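Long-range contacts in alpha-1,2-Mannosidase (Trichoderma reesei, PDB 1HCU), which hydrolyses alpha-1,2-linked mannose residues and, with calcium as cofactor, probably trims N-linked high-mannose glycans from nine mannoses down to five: residues I350-F355 against A379-T384; Q345-I350 against T438-G443; K288-L293 against A336-G341; Y387-P392 against Y431-D436. One frame throughout, in Å; residues are numbered along the deposited sequence.

Interaction 1 of 4, residues I350-F355 against A379-T384; sequences IGPEGF and AGFWVT
Phe355 and Phe381 run across each other at about a right angle, their ring planes 68° apart and the centroids separated by 5.5 Å. The touch is off-centre: Phe355 CB lies 3.7 Å from Phe381 CD1, and Phe355 CD1 meets Phe381 CB in return. With CG between its backbone N and carbonyl carbon (chi1 64°), the Phe355 ring is directed to an edge-to-face meeting with Phe292. Pro352 joins this tight part. Its CG reaches Phe381 CE1 at 4.1 Å, and its CB sits 3.6 Å from Val383 CG1. Thr342 of helix 326-344 packs on Pro352 and on both phenylalanines. Phe355 and Val383 form an antiparallel, non-hydrogen-bonded pair, with CA atoms 4.3 Å apart, where strand 354-356 lies beside the short strand 382-383 in the sheet. Just before this pair, Glu353 and Gly354 face Ala385 in a classic beta bulge; Glu353, predicted to be a proton donor of the active site, is salt-bridged to Arg391. Toward solvent the contact thins to backbone and one exposed side chain, that of Thr384. Thr384 N donates to Gly354 O over 2.9 Å, nearly straight at 166°, and Thr384 CB lies 3.9 Å from the same Gly354 O.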
# COMPACT_ATOMS: atom_id res chain seq x y z
N ILE A 350 -2.35 -11.30 15.79
CA ILE A 350 -1.85 -10.69 14.56
C ILE A 350 -2.24 -11.57 13.36
O ILE A 350 -2.15 -12.79 13.43
CB ILE A 350 -0.30 -10.52 14.61
CG1 ILE A 350 0.08 -9.59 15.77
CG2 ILE A 350 0.22 -9.97 13.27
CD1 ILE A 350 1.57 -9.51 16.05
N GLY A 351 -2.66 -10.94 12.26
CA GLY A 351 -3.07 -11.69 11.08
C GLY A 351 -1.95 -12.37 10.31
O GLY A 351 -0.83 -11.86 10.27
N PRO A 352 -2.22 -13.53 9.69
CA PRO A 352 -1.22 -14.28 8.91
C PRO A 352 -0.95 -13.66 7.55
O PRO A 352 -1.74 -12.87 7.05
CB PRO A 352 -1.86 -15.66 8.79
CG PRO A 352 -3.32 -15.33 8.69
CD PRO A 352 -3.50 -14.25 9.74
N GLU A 353 0.19 -14.01 6.97
CA GLU A 353 0.60 -13.50 5.66
C GLU A 353 -0.27 -14.11 4.58
O GLU A 353 -0.67 -13.45 3.61
CB GLU A 353 2.06 -13.87 5.42
CG GLU A 353 2.91 -12.72 4.98
CD GLU A 353 2.73 -12.41 3.53
OE1 GLU A 353 2.54 -13.38 2.78
OE2 GLU A 353 2.81 -11.23 3.15
N GLY A 354 -0.56 -15.39 4.76
CA GLY A 354 -1.40 -16.11 3.83
C GLY A 354 -2.28 -17.08 4.59
O GLY A 354 -1.83 -17.70 5.55
N PHE A 355 -3.54 -17.18 4.18
CA PHE A 355 -4.49 -18.08 4.82
C PHE A 355 -5.47 -18.62 3.78
O PHE A 355 -5.60 -18.05 2.69
CB PHE A 355 -5.25 -17.37 5.96
CG PHE A 355 -6.13 -16.23 5.50
CD1 PHE A 355 -7.45 -16.45 5.13
CD2 PHE A 355 -5.62 -14.94 5.44
CE1 PHE A 355 -8.26 -15.39 4.71
CE2 PHE A 355 -6.42 -13.87 5.02
CZ PHE A 355 -7.74 -14.10 4.66
N ALA A 379 -12.41 -20.79 13.77
CA ALA A 379 -11.86 -19.55 13.24
C ALA A 379 -12.35 -19.21 11.83
O ALA A 379 -12.51 -18.04 11.50
CB ALA A 379 -10.35 -19.61 13.24
N GLY A 380 -12.58 -20.23 11.01
CA GLY A 380 -13.06 -19.97 9.66
C GLY A 380 -11.97 -19.87 8.62
O GLY A 380 -12.23 -19.47 7.48
N PHE A 381 -10.74 -20.23 8.99
CA PHE A 381 -9.62 -20.19 8.04
C PHE A 381 -8.42 -20.92 8.64
O PHE A 381 -8.39 -21.19 9.84
CB PHE A 381 -9.24 -18.72 7.75
CG PHE A 381 -8.56 -18.01 8.91
CD1 PHE A 381 -7.17 -18.02 9.03
CD2 PHE A 381 -9.31 -17.36 9.89
CE1 PHE A 381 -6.53 -17.38 10.11
CE2 PHE A 381 -8.69 -16.72 10.97
CZ PHE A 381 -7.29 -16.73 11.08
N TRP A 382 -7.46 -21.27 7.80
CA TRP A 382 -6.24 -21.88 8.32
C TRP A 382 -5.07 -21.12 7.71
O TRP A 382 -5.21 -20.48 6.67
CB TRP A 382 -6.17 -23.38 8.02
CG TRP A 382 -6.08 -23.77 6.60
CD1 TRP A 382 -4.94 -23.89 5.86
CD2 TRP A 382 -7.16 -24.18 5.76
NE1 TRP A 382 -5.25 -24.35 4.60
CE2 TRP A 382 -6.60 -24.54 4.51
CE3 TRP A 382 -8.55 -24.28 5.95
CZ2 TRP A 382 -7.38 -25.00 3.45
CZ3 TRP A 382 -9.33 -24.73 4.89
CH2 TRP A 382 -8.74 -25.09 3.65
N VAL A 383 -3.94 -21.15 8.39
CA VAL A 383 -2.75 -20.43 7.95
C VAL A 383 -1.89 -21.20 6.98
O VAL A 383 -1.62 -22.38 7.18
CB VAL A 383 -1.87 -20.04 9.16
CG1 VAL A 383 -0.74 -19.12 8.71
CG2 VAL A 383 -2.72 -19.39 10.23
N THR A 384 -1.47 -20.51 5.92
CA THR A 384 -0.61 -21.10 4.90
C THR A 384 0.76 -20.42 4.94
O THR A 384 1.77 -21.01 4.55
CB THR A 384 -1.22 -20.94 3.48
OG1 THR A 384 -1.48 -19.56 3.22
CG2 THR A 384 -2.54 -21.72 3.36

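Interaction 2 of 4, residues Q345-I350 against T438-G443; sequences QTASGI and TQANGG
Ala347 presses its CB against the backbone of 438-443, 3.3 Å from Thr438 O and also close to Ala440 N. Beside it, Ser348 CB lies 3.3 Å from Gln439 O. No direct hydrogen bond joins the two segments; a water does so instead, accepting from Ala347 N at 2.9 Å. The same water donates to Thr438 O over 3.0 Å, so a wet polar bridge flanks the methyl contact.

In the next shell, Ser348 OG stands between its backbone N and carbonyl carbon (chi1 66°), which lets it accept from Ile350 N at 3.2 Å and close an ST turn. The hydroxyl also bonds to Val437 O, just ahead of the second segment. An alanine here would keep the CB contact but would probably leave Val437 O and Ile350 N without this shared partner, setting the turn free to shift. Thr346 OG1 takes a weak bond from Gly349 N. Within 438-443, Gly442 N donates to Gln439 O over 2.9 Å and closes a type I beta turn; Gln439 O thus serves the turn while Ser348 CB packs on it. Asn441 OD1 accepts from Gly443 N in an Asx turn, and Thr438 OG1 is held by Asp436.

The contact sets an ST turn against a type I beta turn, in two surface loops of the alpha/alpha barrel of glycosyl hydrolase family 47: one leads from helix 326-344 to strand 354-356, the other from strand 430-431 to helix 451-465.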
# COMPACT_ATOMS: atom_id res chain seq x y z
N GLN A 345 -8.27 -13.83 15.90
CA GLN A 345 -8.39 -15.25 16.23
C GLN A 345 -7.09 -16.05 16.35
O GLN A 345 -7.12 -17.22 16.74
CB GLN A 345 -9.37 -15.92 15.27
CG GLN A 345 -10.74 -15.26 15.29
CD GLN A 345 -11.78 -15.99 14.47
OE1 GLN A 345 -12.43 -16.93 14.96
NE2 GLN A 345 -11.95 -15.58 13.21
N THR A 346 -5.95 -15.44 16.03
CA THR A 346 -4.69 -16.16 16.17
C THR A 346 -4.24 -16.05 17.63
O THR A 346 -4.83 -15.29 18.41
CB THR A 346 -3.56 -15.59 15.27
OG1 THR A 346 -3.25 -14.25 15.69
CG2 THR A 346 -4.00 -15.58 13.81
N ALA A 347 -3.20 -16.78 18.00
CA ALA A 347 -2.70 -16.74 19.36
C ALA A 347 -2.03 -15.40 19.64
O ALA A 347 -2.13 -14.87 20.74
CB ALA A 347 -1.72 -17.89 19.60
N SER A 348 -1.36 -14.83 18.64
CA SER A 348 -0.70 -13.54 18.86
C SER A 348 -1.65 -12.35 18.66
O SER A 348 -1.34 -11.23 19.07
CB SER A 348 0.49 -13.39 17.92
OG SER A 348 0.06 -13.31 16.57
N GLY A 349 -2.80 -12.59 18.05
CA GLY A 349 -3.72 -11.50 17.79
C GLY A 349 -3.29 -10.73 16.55
O GLY A 349 -3.81 -9.66 16.27
N ILE A 350 -2.35 -11.30 15.79
CA ILE A 350 -1.85 -10.69 14.56
C ILE A 350 -2.24 -11.57 13.36
O ILE A 350 -2.15 -12.79 13.43
CB ILE A 350 -0.30 -10.52 14.61
CG1 ILE A 350 0.08 -9.59 15.77
CG2 ILE A 350 0.22 -9.97 13.27
CD1 ILE A 350 1.57 -9.51 16.05
N THR A 438 0.72 -17.65 14.52
CA THR A 438 -0.13 -18.57 15.25
C THR A 438 0.49 -18.88 16.62
O THR A 438 -0.07 -19.65 17.40
CB THR A 438 -0.34 -19.89 14.48
OG1 THR A 438 0.87 -20.65 14.49
CG2 THR A 438 -0.74 -19.60 13.03
N GLN A 439 1.64 -18.27 16.90
CA GLN A 439 2.32 -18.47 18.17
C GLN A 439 2.09 -17.24 19.04
O GLN A 439 2.24 -16.11 18.58
CB GLN A 439 3.82 -18.66 17.93
CG GLN A 439 4.44 -19.79 18.70
CD GLN A 439 5.81 -20.15 18.16
OE1 GLN A 439 5.93 -20.55 17.00
NE2 GLN A 439 6.84 -20.01 18.99
N ALA A 440 1.72 -17.47 20.30
CA ALA A 440 1.44 -16.39 21.23
C ALA A 440 2.47 -15.26 21.26
O ALA A 440 2.11 -14.09 21.17
CB ALA A 440 1.26 -16.95 22.63
N ASN A 441 3.75 -15.62 21.38
CA ASN A 441 4.83 -14.63 21.44
C ASN A 441 5.28 -14.11 20.07
O ASN A 441 6.13 -13.23 20.01
CB ASN A 441 6.05 -15.21 22.17
CG ASN A 441 6.66 -16.41 21.45
OD1 ASN A 441 6.21 -16.80 20.37
ND2 ASN A 441 7.70 -16.99 22.05
N GLY A 442 4.73 -14.66 18.99
CA GLY A 442 5.11 -14.20 17.66
C GLY A 442 6.06 -15.15 16.95
O GLY A 442 6.32 -15.00 15.75
N GLY A 443 6.58 -16.13 17.68
CA GLY A 443 7.47 -17.12 17.09
C GLY A 443 8.92 -16.71 16.87
O GLY A 443 9.69 -17.48 16.30
O HOH W 1 -2.99 -19.35 16.69

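Interaction 3 of 4, residues K288-L293 against A336-G341; sequences KDLTFL and ASSYFG
Ser338 OG is the polar atom gripped here: it accepts from Thr291 N over 2.7 Å, close to straight at 169°, and is hydrogen-bonded to Lys334 O one turn back in its own helix. OG lies opposite the carbonyl carbon (chi1 -75°), from where it can reach both partners. Next along the helix, Tyr339 OH accepts a nearly linear bond from Leu293 N at 3.2 Å and is bonded to Ser305 OG as well. Between these two polar points comes Phe292, whose edge is turned to the face of Tyr339 in a T-shaped pair, planes at 77° and centroids 5.3 Å apart. Phe292 CD1 stands over the centre of the tyrosine ring, 3.9 Å above its plane. CE1, next on the same ring edge, lies 3.4 Å from Ser338 O, so one edge of the phenylalanine meets both the helix backbone and the tyrosine. A phenylalanine in place of Tyr339 would preserve a ring face for Phe292 but would probably leave Leu293 N without its acceptor and cost Ser305 OG its tyrosine partner. Lys334 NZ, from the preceding turn of the helix, reaches Thr291 OG1. Helix hydroxyls thus take up the N-H groups of alternate residues Thr291 and Leu293, which implies that the chain entering strand 292-297 is held against helix 326-344 by directional bonds as well as by ring packing.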
# COMPACT_ATOMS: atom_id res chain seq x y z
N LYS A 288 -19.66 -18.86 7.82
CA LYS A 288 -20.35 -18.19 6.72
C LYS A 288 -20.43 -16.67 6.92
O LYS A 288 -20.39 -15.91 5.94
CB LYS A 288 -21.75 -18.76 6.55
CG LYS A 288 -21.95 -19.54 5.26
CD LYS A 288 -21.75 -21.01 5.44
CE LYS A 288 -22.92 -21.64 6.19
NZ LYS A 288 -22.81 -23.12 6.14
N ASP A 289 -20.53 -16.24 8.17
CA ASP A 289 -20.62 -14.81 8.49
C ASP A 289 -19.40 -14.05 8.01
O ASP A 289 -19.41 -12.82 7.94
CB ASP A 289 -20.82 -14.59 10.00
CG ASP A 289 -19.73 -15.25 10.86
OD1 ASP A 289 -19.69 -16.51 10.96
OD2 ASP A 289 -18.90 -14.51 11.45
N LEU A 290 -18.34 -14.78 7.66
CA LEU A 290 -17.12 -14.16 7.19
C LEU A 290 -17.09 -14.06 5.68
O LEU A 290 -17.63 -14.92 4.98
CB LEU A 290 -15.91 -14.97 7.65
CG LEU A 290 -15.10 -14.49 8.85
CD1 LEU A 290 -15.95 -13.82 9.91
CD2 LEU A 290 -14.41 -15.71 9.40
N THR A 291 -16.45 -13.02 5.18
CA THR A 291 -16.33 -12.83 3.75
C THR A 291 -14.90 -12.47 3.36
O THR A 291 -14.37 -11.46 3.82
CB THR A 291 -17.26 -11.72 3.25
OG1 THR A 291 -18.62 -12.08 3.51
CG2 THR A 291 -17.07 -11.53 1.75
N PHE A 292 -14.28 -13.30 2.52
CA PHE A 292 -12.92 -13.07 2.03
C PHE A 292 -12.95 -12.97 0.50
O PHE A 292 -13.95 -13.33 -0.13
CB PHE A 292 -11.98 -14.22 2.42
CG PHE A 292 -11.81 -14.40 3.90
CD1 PHE A 292 -11.36 -13.35 4.70
CD2 PHE A 292 -12.11 -15.62 4.51
CE1 PHE A 292 -11.23 -13.50 6.08
CE2 PHE A 292 -11.98 -15.78 5.89
CZ PHE A 292 -11.54 -14.73 6.67
N LEU A 293 -11.86 -12.51 -0.09
CA LEU A 293 -11.77 -12.40 -1.54
C LEU A 293 -10.94 -13.56 -2.09
O LEU A 293 -9.79 -13.77 -1.67
CB LEU A 293 -11.14 -11.05 -1.95
CG LEU A 293 -11.93 -9.78 -1.59
CD1 LEU A 293 -11.31 -8.54 -2.24
CD2 LEU A 293 -13.36 -9.95 -2.06
N ALA A 336 -13.30 -5.31 5.83
CA ALA A 336 -12.43 -4.85 6.89
C ALA A 336 -12.63 -5.73 8.13
O ALA A 336 -11.67 -6.16 8.77
CB ALA A 336 -12.74 -3.40 7.23
N SER A 337 -13.89 -6.01 8.42
CA SER A 337 -14.27 -6.83 9.56
C SER A 337 -13.80 -8.28 9.42
O SER A 337 -13.26 -8.86 10.36
CB SER A 337 -15.79 -6.81 9.72
OG SER A 337 -16.21 -7.70 10.73
N SER A 338 -14.02 -8.86 8.25
CA SER A 338 -13.63 -10.24 8.03
C SER A 338 -12.13 -10.45 8.13
O SER A 338 -11.68 -11.41 8.77
CB SER A 338 -14.13 -10.72 6.66
OG SER A 338 -15.52 -10.97 6.70
N TYR A 339 -11.37 -9.57 7.51
CA TYR A 339 -9.92 -9.67 7.54
C TYR A 339 -9.37 -9.40 8.94
O TYR A 339 -8.30 -9.89 9.30
CB TYR A 339 -9.31 -8.74 6.49
CG TYR A 339 -9.31 -9.37 5.11
CD1 TYR A 339 -8.25 -10.16 4.69
CD2 TYR A 339 -10.40 -9.22 4.24
CE1 TYR A 339 -8.25 -10.80 3.46
CE2 TYR A 339 -10.42 -9.86 2.99
CZ TYR A 339 -9.33 -10.65 2.62
OH TYR A 339 -9.32 -11.29 1.40
N PHE A 340 -10.10 -8.62 9.74
CA PHE A 340 -9.63 -8.38 11.10
C PHE A 340 -9.79 -9.67 11.91
O PHE A 340 -9.07 -9.90 12.87
CB PHE A 340 -10.42 -7.26 11.78
CG PHE A 340 -10.02 -7.05 13.21
CD1 PHE A 340 -8.81 -6.43 13.53
CD2 PHE A 340 -10.82 -7.54 14.24
CE1 PHE A 340 -8.41 -6.30 14.86
CE2 PHE A 340 -10.43 -7.41 15.56
CZ PHE A 340 -9.22 -6.79 15.88
N GLY A 341 -10.74 -10.51 11.49
CA GLY A 341 -10.98 -11.77 12.16
C GLY A 341 -9.78 -12.71 12.07
O GLY A 341 -9.68 -13.66 12.85

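Interaction 4 of 4, residues Y387-P392 against Y431-D436; sequences YYILRP and YSSIND
Ile434 places CG1 between its N and carbonyl carbon (chi1 50°), which brings Ile434 CG1 to Tyr388 CB at 3.6 Å; Tyr388 holds CG opposite its backbone N (chi1 175°), turning its ring so that the isoleucine CG1 lies near the ring plane at its edge. The backbones beneath are joined by a reciprocal pair of bonds. Tyr388 N donates to Ile434 O over 3.0 Å, and Ile434 N returns a shorter bond of 2.7 Å to Tyr388 O. The far end of the ring is held by Tyr388 OH, which donates to Arg391 O in the carbonyl plane, on a lone pair, while Leu390 N stands 3.3 Å above one face, toward the rim. Around this core, Ser433 OG packs 3.3 Å from Ile389 CB, and one water touches both that hydroxyl and Ile389 O. Leu390 CD2 lies 3.8 Å from Ser432 O; the leucine also packs on Trp453 of helix 451-465. At the other end Tyr387 CB rests 3.3 Å from Ile434 O, and the tyrosine side chain continues outward to pack on Glu353. The arrangement is a single antiparallel beta bridge, of the hydrogen-bonded kind, between two irregular connections; one of them runs past predicted proton donor Glu353 and leads into helix 393-405, which begins with Glu393, another predicted active-site residue.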
# COMPACT_ATOMS: atom_id res chain seq x y z
N TYR A 387 4.20 -16.00 8.87
CA TYR A 387 4.91 -14.78 9.23
C TYR A 387 4.14 -13.47 9.06
O TYR A 387 3.09 -13.41 8.42
CB TYR A 387 6.24 -14.69 8.48
CG TYR A 387 6.13 -14.83 6.98
CD1 TYR A 387 6.12 -16.09 6.37
CD2 TYR A 387 6.01 -13.70 6.17
CE1 TYR A 387 6.00 -16.22 4.98
CE2 TYR A 387 5.89 -13.82 4.79
CZ TYR A 387 5.89 -15.07 4.20
OH TYR A 387 5.74 -15.17 2.85
N TYR A 388 4.69 -12.43 9.68
CA TYR A 388 4.16 -11.07 9.64
C TYR A 388 5.36 -10.13 9.55
O TYR A 388 6.27 -10.18 10.39
CB TYR A 388 3.35 -10.75 10.90
CG TYR A 388 2.88 -9.31 10.95
CD1 TYR A 388 1.93 -8.83 10.05
CD2 TYR A 388 3.42 -8.41 11.87
CE1 TYR A 388 1.54 -7.49 10.06
CE2 TYR A 388 3.04 -7.07 11.89
CZ TYR A 388 2.10 -6.62 10.99
OH TYR A 388 1.71 -5.30 11.01
N ILE A 389 5.38 -9.27 8.53
CA ILE A 389 6.50 -8.36 8.36
C ILE A 389 6.12 -6.89 8.47
O ILE A 389 6.60 -6.05 7.70
CB ILE A 389 7.24 -8.61 7.01
CG1 ILE A 389 6.34 -8.27 5.82
CG2 ILE A 389 7.64 -10.07 6.92
CD1 ILE A 389 7.06 -8.41 4.48
N LEU A 390 5.26 -6.60 9.44
CA LEU A 390 4.84 -5.23 9.72
C LEU A 390 3.97 -4.59 8.63
O LEU A 390 4.02 -3.36 8.45
CB LEU A 390 6.10 -4.38 10.00
CG LEU A 390 7.07 -4.94 11.06
CD1 LEU A 390 8.29 -4.04 11.23
CD2 LEU A 390 6.33 -5.05 12.40
N ARG A 391 3.18 -5.39 7.92
CA ARG A 391 2.32 -4.84 6.86
C ARG A 391 1.25 -3.93 7.44
O ARG A 391 0.94 -4.00 8.63
CB ARG A 391 1.68 -5.96 6.03
CG ARG A 391 2.69 -6.65 5.12
CD ARG A 391 2.00 -7.53 4.10
NE ARG A 391 2.91 -8.37 3.32
CZ ARG A 391 3.79 -7.93 2.41
NH1 ARG A 391 3.91 -6.63 2.15
NH2 ARG A 391 4.53 -8.81 1.75
N PRO A 392 0.69 -3.04 6.62
CA PRO A 392 -0.33 -2.12 7.12
C PRO A 392 -1.75 -2.26 6.58
O PRO A 392 -2.66 -1.61 7.08
CB PRO A 392 0.26 -0.78 6.74
CG PRO A 392 0.72 -1.08 5.31
CD PRO A 392 1.30 -2.50 5.38
N TYR A 431 11.18 -2.47 16.32
CA TYR A 431 10.19 -3.49 15.97
C TYR A 431 10.68 -4.29 14.77
O TYR A 431 11.43 -3.80 13.93
CB TYR A 431 8.83 -2.84 15.67
CG TYR A 431 8.28 -2.01 16.82
CD1 TYR A 431 8.69 -0.69 17.00
CD2 TYR A 431 7.43 -2.58 17.77
CE1 TYR A 431 8.26 0.05 18.10
CE2 TYR A 431 6.99 -1.85 18.88
CZ TYR A 431 7.42 -0.53 19.04
OH TYR A 431 7.03 0.18 20.16
N SER A 432 10.24 -5.53 14.69
CA SER A 432 10.69 -6.39 13.61
C SER A 432 9.64 -7.38 13.14
O SER A 432 8.65 -7.64 13.82
CB SER A 432 11.93 -7.15 14.07
OG SER A 432 12.28 -8.18 13.17
N SER A 433 9.88 -7.93 11.96
CA SER A 433 9.02 -8.94 11.37
C SER A 433 9.11 -10.15 12.29
O SER A 433 10.14 -10.37 12.92
CB SER A 433 9.53 -9.34 9.98
OG SER A 433 9.76 -8.21 9.17
N ILE A 434 8.03 -10.91 12.35
CA ILE A 434 7.97 -12.10 13.20
C ILE A 434 7.71 -13.37 12.40
O ILE A 434 7.05 -13.34 11.36
CB ILE A 434 6.90 -11.94 14.29
CG1 ILE A 434 5.57 -11.50 13.65
CG2 ILE A 434 7.38 -10.95 15.32
CD1 ILE A 434 4.40 -11.48 14.61
N ASN A 435 8.22 -14.49 12.90
CA ASN A 435 8.09 -15.78 12.24
C ASN A 435 6.75 -16.51 12.26
O ASN A 435 6.25 -16.92 11.22
CB ASN A 435 9.17 -16.74 12.77
CG ASN A 435 10.57 -16.22 12.55
OD1 ASN A 435 10.92 -15.77 11.47
ND2 ASN A 435 11.39 -16.30 13.59
N ASP A 436 6.17 -16.69 13.44
CA ASP A 436 4.92 -17.43 13.52
C ASP A 436 3.82 -16.68 14.25
O ASP A 436 3.83 -16.54 15.48
CB ASP A 436 5.15 -18.76 14.22
CG ASP A 436 4.06 -19.76 13.94
OD1 ASP A 436 2.90 -19.36 13.71
OD2 ASP A 436 4.37 -20.97 13.97
O HOH W 2 9.43 -5.52 8.34

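In the fold
Interactions 1, 3 and 4 are buried, whereas interaction 2 lies at the surface and relies on methyl-to-backbone packing and a water. Interactions 1 and 3 hold the same sheet: Phe355 of interaction 1 packs on both Phe292 and Tyr339 of interaction 3, but the first pairs strand with strand and the second bonds strand to helix hydroxyls. Interaction 4 pairs backbone with backbone outside that sheet. Ile350, shared by interactions 1 and 2, packs on Tyr388 and Ile434 of interaction 4, and Gly442 O probably accepts from Asp436 N between interactions 2 and 4. Interactions 3 and 4 do not touch, their nearest atoms being about 10 Å apart.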